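Local coordinates for phosphoenolpyruvate--glycerone phosphotransferase (Enterococcus faecalis, PDB 3B48), which probably serves as the phosphoryl-donor subunit of a dihydroxyacetone kinase complex, passing phosphate from phosphoenolpyruvate towards dihydroxyacetone through a phosphorelay, at residues 33-38 with 63-68. Residues are numbered along the deposited sequence; the frame is centred on the assembly and turned at random.
Sequences EITIHS and SDREFL
Thr35 and Arg65 meet across the width of a strand that belongs to neither segment. The guanidinium nitrogen Arg65 NH2 comes to 3.3 Å from Thr35 OG1, but the angle is too poor for a hydrogen bond, and the hydroxyl lies oblique to the guanidinium plane. The two side chains cross at about a right angle, and Arg65 NH2 is the arginine atom that comes closest, also lying 4.0 Å from Thr35 CB. Arginine suits this place because it has length to spare: the bends at chi2 (-71°) and chi3 (-64°) bring its guanidinium over strand 6-11. There Arg65 NE forms a salt bridge with Asp7 OD1 and NH2 a weak hydrogen bond with Ala6 O, so the intervening strand, more than Thr35, holds the guanidinium. On the far flank of strand 6-11, Thr35 suits its place as a short, beta-branched strand residue. With its OG1 anti to the carbonyl carbon, chi1 -56°, it turns the hydroxyl to the arginine.

The aliphatic base of Arg65 has a separate task: its CB sits 3.5 Å above one face of the Phe67 ring, nearer the ring's edge than its centre. His37, on the same side of its strand as Thr35, hydrogen-bonds through NE2 to Asp7 OD2. His37 NE2 remains 6.6 Å from Arg65 NE; the carboxylate of Asp7, which both groups bind, would probably temper any repulsion should the imidazole be charged.

The contact thus bridges next-but-one neighbours of a parallel sheet with strand order 2-1-3-4, in an EIIA-man-type domain. Backbone bonds join Thr35 and His37 to strand 6-11, the central partner of both 35-38 and 66-71. Helix 51-60 packs against His37 and Phe67, while Leu68 reaches helix 119-127.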
ATOM      1  N   GLU B  33     -15.919   5.126 -11.774  1.00 28.55           N
ATOM      2  CA  GLU B  33     -16.227   6.549 -11.658  1.00 28.23           C
ATOM      3  C   GLU B  33     -15.014   7.393 -11.234  1.00 27.87           C
ATOM      4  O   GLU B  33     -15.165   8.462 -10.671  1.00 28.48           O
ATOM      5  CB  GLU B  33     -17.455   6.779 -10.709  1.00 28.22           C
ATOM      6  N   ILE B  34     -13.801   6.924 -11.525  1.00 27.29           N
ATOM      7  CA  ILE B  34     -12.601   7.684 -11.164  1.00 26.25           C
ATOM      8  C   ILE B  34     -11.424   7.310 -12.064  1.00 25.49           C
ATOM      9  O   ILE B  34     -11.289   6.139 -12.485  1.00 26.10           O
ATOM     10  CB  ILE B  34     -12.292   7.535  -9.657  1.00 25.95           C
ATOM     11  CG1 ILE B  34     -11.284   8.584  -9.187  1.00 25.21           C
ATOM     12  CG2 ILE B  34     -11.883   6.085  -9.310  1.00 27.39           C
ATOM     13  CD1 ILE B  34     -11.457   8.940  -7.733  1.00 27.30           C
ATOM     14  N   THR B  35     -10.620   8.305 -12.411  1.00 23.91           N
ATOM     15  CA  THR B  35      -9.395   8.061 -13.187  1.00 23.34           C
ATOM     16  C   THR B  35      -8.211   7.856 -12.229  1.00 23.89           C
ATOM     17  O   THR B  35      -8.050   8.605 -11.277  1.00 24.32           O
ATOM     18  CB  THR B  35      -9.152   9.159 -14.227  1.00 22.68           C
ATOM     19  OG1 THR B  35     -10.318   9.245 -15.058  1.00 22.00           O
ATOM     20  CG2 THR B  35      -7.947   8.809 -15.151  1.00 21.79           C
ATOM     21  N   ILE B  36      -7.433   6.796 -12.457  1.00 24.59           N
ATOM     22  CA  ILE B  36      -6.240   6.458 -11.655  1.00 24.55           C
ATOM     23  C   ILE B  36      -5.003   6.689 -12.511  1.00 24.57           C
ATOM     24  O   ILE B  36      -4.952   6.233 -13.633  1.00 23.93           O
ATOM     25  CB  ILE B  36      -6.220   4.964 -11.199  1.00 24.00           C
ATOM     26  CG1 ILE B  36      -7.549   4.516 -10.576  1.00 25.73           C
ATOM     27  CG2 ILE B  36      -5.094   4.690 -10.237  1.00 24.32           C
ATOM     28  CD1 ILE B  36      -8.035   5.367  -9.434  1.00 29.02           C
ATOM     29  N   HIS B  37      -4.007   7.376 -11.958  1.00 25.26           N
ATOM     30  CA  HIS B  37      -2.737   7.599 -12.650  1.00 25.64           C
ATOM     31  C   HIS B  37      -1.635   6.836 -11.886  1.00 26.14           C
ATOM     32  O   HIS B  37      -1.477   7.038 -10.675  1.00 26.07           O
ATOM     33  CB  HIS B  37      -2.423   9.103 -12.720  1.00 25.16           C
ATOM     34  CG  HIS B  37      -3.485   9.914 -13.413  1.00 26.11           C
ATOM     35  ND1 HIS B  37      -3.441  10.209 -14.758  1.00 24.89           N
ATOM     36  CD2 HIS B  37      -4.632  10.463 -12.950  1.00 27.18           C
ATOM     37  CE1 HIS B  37      -4.493  10.931 -15.086  1.00 24.90           C
ATOM     38  NE2 HIS B  37      -5.238  11.092 -14.008  1.00 25.61           N
ATOM     39  N   SER B  38      -0.916   5.939 -12.575  1.00 25.79           N
ATOM     40  CA  SER B  38       0.242   5.301 -11.986  1.00 25.94           C
ATOM     41  C   SER B  38       1.450   6.228 -12.118  1.00 26.23           C
ATOM     42  O   SER B  38       2.008   6.398 -13.224  1.00 26.76           O
ATOM     43  CB  SER B  38       0.527   3.934 -12.633  1.00 25.75           C
ATOM     44  OG  SER B  38       1.742   3.406 -12.117  1.00 26.02           O
ATOM     45  N   SER B  63      -9.594  20.868 -16.503  1.00 30.61           N
ATOM     46  CA  SER B  63      -9.621  21.780 -15.342  1.00 30.59           C
ATOM     47  C   SER B  63     -10.763  21.457 -14.351  1.00 29.61           C
ATOM     48  O   SER B  63     -10.869  22.055 -13.273  1.00 28.84           O
ATOM     49  CB  SER B  63      -9.769  23.225 -15.833  1.00 30.94           C
ATOM     50  OG  SER B  63      -8.882  23.499 -16.905  1.00 33.61           O
ATOM     51  N   ASP B  64     -11.620  20.519 -14.731  1.00 28.47           N
ATOM     52  CA  ASP B  64     -12.803  20.250 -13.950  1.00 27.71           C
ATOM     53  C   ASP B  64     -12.709  18.986 -13.122  1.00 27.93           C
ATOM     54  O   ASP B  64     -13.735  18.406 -12.774  1.00 28.19           O
ATOM     55  CB  ASP B  64     -14.069  20.279 -14.829  1.00 27.20           C
ATOM     56  CG  ASP B  64     -14.060  19.253 -15.955  1.00 24.50           C
ATOM     57  OD1 ASP B  64     -13.048  18.549 -16.164  1.00 22.06           O
ATOM     58  OD2 ASP B  64     -15.106  19.166 -16.643  1.00 21.08           O
ATOM     59  N   ARG B  65     -11.473  18.575 -12.823  1.00 28.18           N
ATOM     60  CA  ARG B  65     -11.192  17.471 -11.916  1.00 28.45           C
ATOM     61  C   ARG B  65     -10.783  17.912 -10.492  1.00 28.62           C
ATOM     62  O   ARG B  65     -10.133  18.949 -10.277  1.00 28.12           O
ATOM     63  CB  ARG B  65     -10.064  16.552 -12.451  1.00 28.67           C
ATOM     64  CG  ARG B  65      -9.851  16.459 -13.961  1.00 28.57           C
ATOM     65  CD  ARG B  65     -10.947  15.716 -14.679  1.00 28.53           C
ATOM     66  NE  ARG B  65     -11.033  14.310 -14.294  1.00 29.15           N
ATOM     67  CZ  ARG B  65     -11.776  13.400 -14.913  1.00 28.92           C
ATOM     68  NH1 ARG B  65     -12.504  13.734 -15.974  1.00 32.03           N
ATOM     69  NH2 ARG B  65     -11.789  12.153 -14.472  1.00 28.61           N
ATOM     70  N   GLU B  66     -11.165  17.081  -9.531  1.00 28.51           N
ATOM     71  CA  GLU B  66     -10.541  17.054  -8.208  1.00 28.96           C
ATOM     72  C   GLU B  66      -9.433  16.036  -8.219  1.00 27.73           C
ATOM     73  O   GLU B  66      -9.650  14.894  -8.624  1.00 27.84           O
ATOM     74  CB  GLU B  66     -11.566  16.656  -7.144  1.00 29.00           C
ATOM     75  CG  GLU B  66     -12.804  17.514  -7.227  1.00 31.33           C
ATOM     76  CD  GLU B  66     -12.497  18.991  -7.012  1.00 33.97           C
ATOM     77  OE1 GLU B  66     -11.459  19.303  -6.363  1.00 32.74           O
ATOM     78  OE2 GLU B  66     -13.312  19.825  -7.478  1.00 35.59           O
ATOM     79  N   PHE B  67      -8.245  16.446  -7.790  1.00 27.55           N
ATOM     80  CA  PHE B  67      -7.073  15.554  -7.837  1.00 26.96           C
ATOM     81  C   PHE B  67      -6.659  15.126  -6.446  1.00 27.31           C
ATOM     82  O   PHE B  67      -6.237  15.967  -5.629  1.00 26.86           O
ATOM     83  CB  PHE B  67      -5.887  16.207  -8.548  1.00 26.84           C
ATOM     84  CG  PHE B  67      -6.189  16.669  -9.957  1.00 25.83           C
ATOM     85  CD1 PHE B  67      -6.116  15.771 -11.034  1.00 25.17           C
ATOM     86  CD2 PHE B  67      -6.518  18.006 -10.207  1.00 24.20           C
ATOM     87  CE1 PHE B  67      -6.387  16.183 -12.326  1.00 24.66           C
ATOM     88  CE2 PHE B  67      -6.797  18.442 -11.488  1.00 24.54           C
ATOM     89  CZ  PHE B  67      -6.732  17.545 -12.562  1.00 25.84           C
ATOM     90  N   LEU B  68      -6.775  13.817  -6.208  1.00 27.30           N
ATOM     91  CA  LEU B  68      -6.429  13.161  -4.926  1.00 28.40           C
ATOM     92  C   LEU B  68      -5.073  12.479  -4.976  1.00 28.01           C
ATOM     93  O   LEU B  68      -4.856  11.551  -5.776  1.00 27.78           O
ATOM     94  CB  LEU B  68      -7.500  12.132  -4.535  1.00 28.05           C
ATOM     95  CG  LEU B  68      -8.977  12.472  -4.771  1.00 30.57           C
ATOM     96  CD1 LEU B  68      -9.861  11.564  -3.923  1.00 32.98           C
ATOM     97  CD2 LEU B  68      -9.353  13.955  -4.563  1.00 31.05           C
TER